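Local coordinates for periplasmic binding protein/LacI transcriptional regulator (Clostridium phytofermentans, PDB 3BRS) that probably binds a sugar outside the cell membrane and hands it to a membrane transporter, as periplasmic-type solute-binding proteins do, at residues I237-I249 with K268-D280. Numbering follows the deposited sequence.
Sequences IFEAMVVQKPFNI and KQLDSGCALITKD
Residues 240-243 and 275-278 pair as antiparallel strands, their axes 4.7 Å apart at closest approach and at 159° to each other. Five backbone hydrogen bonds fix the register: Met241 with Ile277 and Val243 with Ala275 each bond in both directions, and Lys279 N reaches Glu239 O. The bond from Met241 N to Ile277 O measures 2.8 Å, while Ile277 N returns to Met241 O with an N-H...O angle of 177°. Between these pairs, Ala240 faces Thr278 and Val242 faces Leu276 as non-hydrogen-bonded pairs.

On the face carrying Ala240, Val242, Leu276 and Thr278, the two branches of Val242 divide the work. Val242 CG1, anti to the backbone N (chi1 -176°), packs 3.7 Å from Cys274 SG, whereas Val242 CG2 meets Leu276 CD1 at 3.8 Å. Leu276 CD1 also reaches Ala240 CB at 4.1 Å, so one leucine methyl spans two residues of the neighbouring strand. Helix 113-127 covers this face, with Val123 touching both Ala240 and Leu276. On the reverse face, Ile277 lies obliquely across Val243, Ile277 CD1 being 4.0 Å from Val243 CG2.

Beyond the strands, Ser272 turns its side chain to the start of helix 246-262, where Ser272 OG lies in tight van der Waals contact, 3.1 Å from Ile249 CG1. The alkyl chain of Lys245, the N-cap residue, runs beside Ser272 and Gly273, with Lys245 CB 3.9 Å from Gly273 O.

Strand 240-243 lies between 219-224, to which it runs parallel, and 275-278, the outermost strand of the mixed sheet within this chain. Strand 269-271 belongs instead to the parallel sheet, whose domain also receives helix 246-262 (Ile249 on Leu25). Two crossovers, 244-245 and 272-274, thus run side by side as part of the interdomain hinge, as in type I periplasmic binding proteins and LacI-type regulators.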
loop_
_atom_site.group_PDB
_atom_site.type_symbol
_atom_site.label_atom_id
_atom_site.label_comp_id
_atom_site.label_asym_id
_atom_site.label_seq_id
_atom_site.Cartn_x
_atom_site.Cartn_y
_atom_site.Cartn_z
ATOM N N ILE A 237 -10.190 6.152 -18.337
ATOM C CA ILE A 237 -9.755 4.842 -18.877
ATOM C C ILE A 237 -9.116 3.908 -17.743
ATOM O O ILE A 237 -8.382 2.929 -17.984
ATOM C CB ILE A 237 -9.068 4.954 -20.297
ATOM C CG1 ILE A 237 -10.159 5.013 -21.387
ATOM C CG2 ILE A 237 -8.057 3.810 -20.569
ATOM C CD1 ILE A 237 -10.883 6.429 -21.601
ATOM N N PHE A 238 -9.424 4.277 -16.502
ATOM C CA PHE A 238 -9.664 3.324 -15.439
ATOM C C PHE A 238 -11.148 3.067 -15.528
ATOM O O PHE A 238 -11.910 3.998 -15.856
ATOM C CB PHE A 238 -9.330 3.953 -14.104
ATOM C CG PHE A 238 -7.850 4.052 -13.861
ATOM C CD1 PHE A 238 -7.214 5.290 -13.842
ATOM C CD2 PHE A 238 -7.082 2.899 -13.730
ATOM C CE1 PHE A 238 -5.820 5.380 -13.625
ATOM C CE2 PHE A 238 -5.692 2.964 -13.531
ATOM C CZ PHE A 238 -5.046 4.188 -13.477
ATOM N N GLU A 239 -11.620 1.860 -15.274
ATOM C CA GLU A 239 -13.034 1.908 -14.998
ATOM C C GLU A 239 -13.628 1.560 -13.583
ATOM O O GLU A 239 -14.815 1.735 -13.321
ATOM C CB GLU A 239 -13.879 1.628 -16.213
ATOM C CG GLU A 239 -13.596 0.361 -16.859
ATOM C CD GLU A 239 -14.024 -0.724 -15.961
ATOM O OE1 GLU A 239 -13.133 -1.450 -15.468
ATOM O OE2 GLU A 239 -15.257 -0.854 -15.745
ATOM N N ALA A 240 -12.778 1.164 -12.669
ATOM C CA ALA A 240 -13.115 1.293 -11.279
ATOM C C ALA A 240 -11.854 1.510 -10.517
ATOM O O ALA A 240 -10.784 1.028 -10.920
ATOM C CB ALA A 240 -13.844 0.070 -10.780
ATOM N N MET A 241 -11.937 2.222 -9.394
ATOM C CA MET A 241 -10.768 2.271 -8.505
ATOM C C MET A 241 -11.195 2.307 -7.037
ATOM O O MET A 241 -12.244 2.997 -6.677
ATOM C CB MET A 241 -9.852 3.458 -8.809
ATOM C CG MET A 241 -10.398 4.894 -8.675
ATOM S SD MET A 241 -9.153 6.260 -8.968
ATOM C CE MET A 241 -8.511 5.750 -10.559
ATOM N N VAL A 242 -10.433 1.541 -6.206
ATOM C CA VAL A 242 -10.523 1.596 -4.762
ATOM C C VAL A 242 -9.481 2.682 -4.316
ATOM O O VAL A 242 -8.323 2.689 -4.718
ATOM C CB VAL A 242 -10.307 0.240 -4.052
ATOM C CG1 VAL A 242 -10.528 0.428 -2.549
ATOM C CG2 VAL A 242 -11.312 -0.847 -4.553
ATOM N N VAL A 243 -9.936 3.619 -3.513
ATOM C CA VAL A 243 -9.150 4.790 -3.127
ATOM C C VAL A 243 -8.963 4.655 -1.632
ATOM O O VAL A 243 -9.936 4.290 -0.939
ATOM C CB VAL A 243 -10.075 6.017 -3.431
ATOM C CG1 VAL A 243 -9.651 7.202 -2.657
ATOM C CG2 VAL A 243 -10.096 6.259 -4.885
ATOM N N GLN A 244 -7.760 4.899 -1.105
ATOM C CA GLN A 244 -7.561 4.775 0.333
ATOM C C GLN A 244 -7.638 6.155 0.976
ATOM O O GLN A 244 -8.007 7.119 0.300
ATOM C CB GLN A 244 -6.180 4.147 0.646
ATOM C CG GLN A 244 -5.993 2.826 -0.071
ATOM C CD GLN A 244 -4.627 2.319 0.113
ATOM O OE1 GLN A 244 -4.290 1.848 1.185
ATOM N NE2 GLN A 244 -3.792 2.457 -0.911
ATOM N N LYS A 245 -7.276 6.230 2.266
ATOM C CA LYS A 245 -7.240 7.484 3.017
ATOM C C LYS A 245 -5.863 7.783 3.671
ATOM O O LYS A 245 -5.723 7.843 4.903
ATOM C CB LYS A 245 -8.442 7.591 3.997
ATOM C CG LYS A 245 -9.752 7.804 3.250
ATOM C CD LYS A 245 -10.972 7.906 4.153
ATOM C CE LYS A 245 -12.199 7.174 3.480
ATOM N NZ LYS A 245 -13.425 6.816 4.329
ATOM N N PRO A 246 -4.834 7.988 2.846
ATOM C CA PRO A 246 -3.497 8.053 3.427
ATOM C C PRO A 246 -3.358 9.198 4.372
ATOM O O PRO A 246 -2.605 9.092 5.340
ATOM C CB PRO A 246 -2.602 8.247 2.209
ATOM C CG PRO A 246 -3.516 8.882 1.216
ATOM C CD PRO A 246 -4.766 8.120 1.386
ATOM N N PHE A 247 -4.098 10.293 4.133
ATOM C CA PHE A 247 -4.005 11.417 5.061
ATOM C C PHE A 247 -4.377 10.923 6.478
ATOM O O PHE A 247 -3.623 11.139 7.471
ATOM C CB PHE A 247 -4.933 12.569 4.586
ATOM C CG PHE A 247 -4.707 13.813 5.339
ATOM C CD1 PHE A 247 -5.410 14.056 6.524
ATOM C CD2 PHE A 247 -3.716 14.740 4.920
ATOM C CE1 PHE A 247 -5.155 15.246 7.284
ATOM C CE2 PHE A 247 -3.454 15.924 5.672
ATOM C CZ PHE A 247 -4.172 16.166 6.843
ATOM N N ASN A 248 -5.511 10.199 6.570
ATOM C CA ASN A 248 -5.922 9.645 7.840
ATOM C C ASN A 248 -5.004 8.608 8.431
ATOM O O ASN A 248 -4.894 8.560 9.652
ATOM C CB ASN A 248 -7.287 9.097 7.729
ATOM C CG ASN A 248 -8.296 10.220 7.657
ATOM O OD1 ASN A 248 -9.387 10.074 7.139
ATOM N ND2 ASN A 248 -7.887 11.390 8.132
ATOM N N ILE A 249 -4.388 7.750 7.608
ATOM C CA ILE A 249 -3.374 6.832 8.179
ATOM C C ILE A 249 -2.289 7.550 8.930
ATOM O O ILE A 249 -1.883 7.091 10.042
ATOM C CB ILE A 249 -2.729 5.918 7.123
ATOM C CG1 ILE A 249 -3.769 4.896 6.692
ATOM C CG2 ILE A 249 -1.489 5.092 7.745
ATOM C CD1 ILE A 249 -3.576 4.330 5.235
ATOM N N LYS A 268 -6.057 -2.090 19.320
ATOM C CA LYS A 268 -4.765 -2.527 18.777
ATOM C C LYS A 268 -4.788 -2.413 17.243
ATOM O O LYS A 268 -3.734 -2.395 16.594
ATOM C CB LYS A 268 -4.417 -3.933 19.236
ATOM C CG LYS A 268 -2.971 -4.171 19.560
ATOM C CD LYS A 268 -2.868 -5.192 20.673
ATOM C CE LYS A 268 -1.546 -5.039 21.475
ATOM N NZ LYS A 268 -0.245 -5.426 20.808
ATOM N N GLN A 269 -5.999 -2.309 16.681
ATOM C CA GLN A 269 -6.196 -2.095 15.261
ATOM C C GLN A 269 -7.232 -0.988 14.923
ATOM O O GLN A 269 -8.309 -0.919 15.529
ATOM C CB GLN A 269 -6.624 -3.422 14.669
ATOM C CG GLN A 269 -5.443 -4.269 14.274
ATOM C CD GLN A 269 -5.656 -5.770 14.451
ATOM O OE1 GLN A 269 -4.846 -6.435 15.115
ATOM N NE2 GLN A 269 -6.725 -6.317 13.844
ATOM N N LEU A 270 -6.872 -0.081 14.002
ATOM C CA LEU A 270 -7.792 0.982 13.504
ATOM C C LEU A 270 -7.814 0.890 11.980
ATOM O O LEU A 270 -6.780 0.715 11.341
ATOM C CB LEU A 270 -7.282 2.355 13.875
ATOM C CG LEU A 270 -7.284 2.772 15.340
ATOM C CD1 LEU A 270 -6.331 3.954 15.485
ATOM C CD2 LEU A 270 -8.684 3.174 15.805
ATOM N N ASP A 271 -9.011 0.957 11.423
ATOM C CA ASP A 271 -9.272 0.700 10.012
ATOM C C ASP A 271 -9.381 2.067 9.420
ATOM O O ASP A 271 -10.251 2.825 9.843
ATOM C CB ASP A 271 -10.630 0.024 9.839
ATOM C CG ASP A 271 -10.797 -0.598 8.483
ATOM O OD1 ASP A 271 -11.864 -0.425 7.847
ATOM O OD2 ASP A 271 -9.846 -1.291 8.058
ATOM N N SER A 272 -8.540 2.360 8.430
ATOM C CA SER A 272 -8.444 3.684 7.863
ATOM C C SER A 272 -9.596 3.894 6.897
ATOM O O SER A 272 -9.998 5.039 6.634
ATOM C CB SER A 272 -7.100 3.844 7.141
ATOM O OG SER A 272 -6.882 5.176 6.735
ATOM N N GLY A 273 -10.133 2.828 6.322
ATOM C CA GLY A 273 -11.268 3.038 5.410
ATOM C C GLY A 273 -10.832 3.319 3.969
ATOM O O GLY A 273 -9.761 3.881 3.736
ATOM N N CYS A 274 -11.650 2.899 2.999
ATOM C CA CYS A 274 -11.390 3.103 1.533
ATOM C C CYS A 274 -12.741 3.169 0.800
ATOM O O CYS A 274 -13.742 2.875 1.419
ATOM C CB CYS A 274 -10.500 1.977 0.981
ATOM S SG CYS A 274 -11.396 0.462 1.029
ATOM N N ALA A 275 -12.790 3.648 -0.445
ATOM C CA ALA A 275 -14.028 3.679 -1.233
ATOM C C ALA A 275 -13.829 3.145 -2.652
ATOM O O ALA A 275 -12.773 3.289 -3.222
ATOM C CB ALA A 275 -14.638 5.092 -1.280
ATOM N N LEU A 276 -14.865 2.544 -3.205
ATOM C CA LEU A 276 -14.866 2.084 -4.590
ATOM C C LEU A 276 -15.688 3.076 -5.455
ATOM O O LEU A 276 -16.895 3.250 -5.211
ATOM C CB LEU A 276 -15.525 0.715 -4.706
ATOM C CG LEU A 276 -15.720 0.110 -6.111
ATOM C CD1 LEU A 276 -14.405 -0.340 -6.699
ATOM C CD2 LEU A 276 -16.602 -1.099 -6.077
ATOM N N ILE A 277 -15.018 3.630 -6.486
ATOM C CA ILE A 277 -15.606 4.466 -7.474
ATOM C C ILE A 277 -15.538 3.805 -8.843
ATOM O O ILE A 277 -14.577 3.179 -9.192
ATOM C CB ILE A 277 -14.872 5.817 -7.588
ATOM C CG1 ILE A 277 -14.015 6.100 -6.370
ATOM C CG2 ILE A 277 -15.933 6.939 -7.717
ATOM C CD1 ILE A 277 -13.579 7.543 -6.305
ATOM N N THR A 278 -16.514 4.073 -9.686
ATOM C CA THR A 278 -16.783 3.189 -10.784
ATOM C C THR A 278 -17.263 4.103 -11.899
ATOM O O THR A 278 -17.978 5.075 -11.618
ATOM C CB THR A 278 -17.937 2.201 -10.269
ATOM O OG1 THR A 278 -17.380 0.894 -10.027
ATOM C CG2 THR A 278 -19.063 2.122 -11.161
ATOM N N LYS A 279 -16.811 3.822 -13.123
ATOM C CA LYS A 279 -17.171 4.577 -14.280
ATOM C C LYS A 279 -18.277 3.831 -14.992
ATOM O O LYS A 279 -18.126 2.660 -15.332
ATOM C CB LYS A 279 -15.978 4.738 -15.187
ATOM C CG LYS A 279 -16.301 5.205 -16.560
ATOM C CD LYS A 279 -15.237 6.142 -17.075
ATOM C CE LYS A 279 -15.656 6.683 -18.431
ATOM N NZ LYS A 279 -15.100 8.042 -18.648
ATOM N N ASP A 280 -19.356 4.551 -15.292
ATOM C CA ASP A 280 -20.611 3.935 -15.606
ATOM C C ASP A 280 -21.189 4.462 -16.935
ATOM O O ASP A 280 -22.388 4.280 -17.254
ATOM C CB ASP A 280 -21.526 4.204 -14.409
ATOM C CG ASP A 280 -22.344 2.987 -13.992
ATOM O OD1 ASP A 280 -21.803 2.065 -13.306
ATOM O OD2 ASP A 280 -23.551 2.996 -14.330
#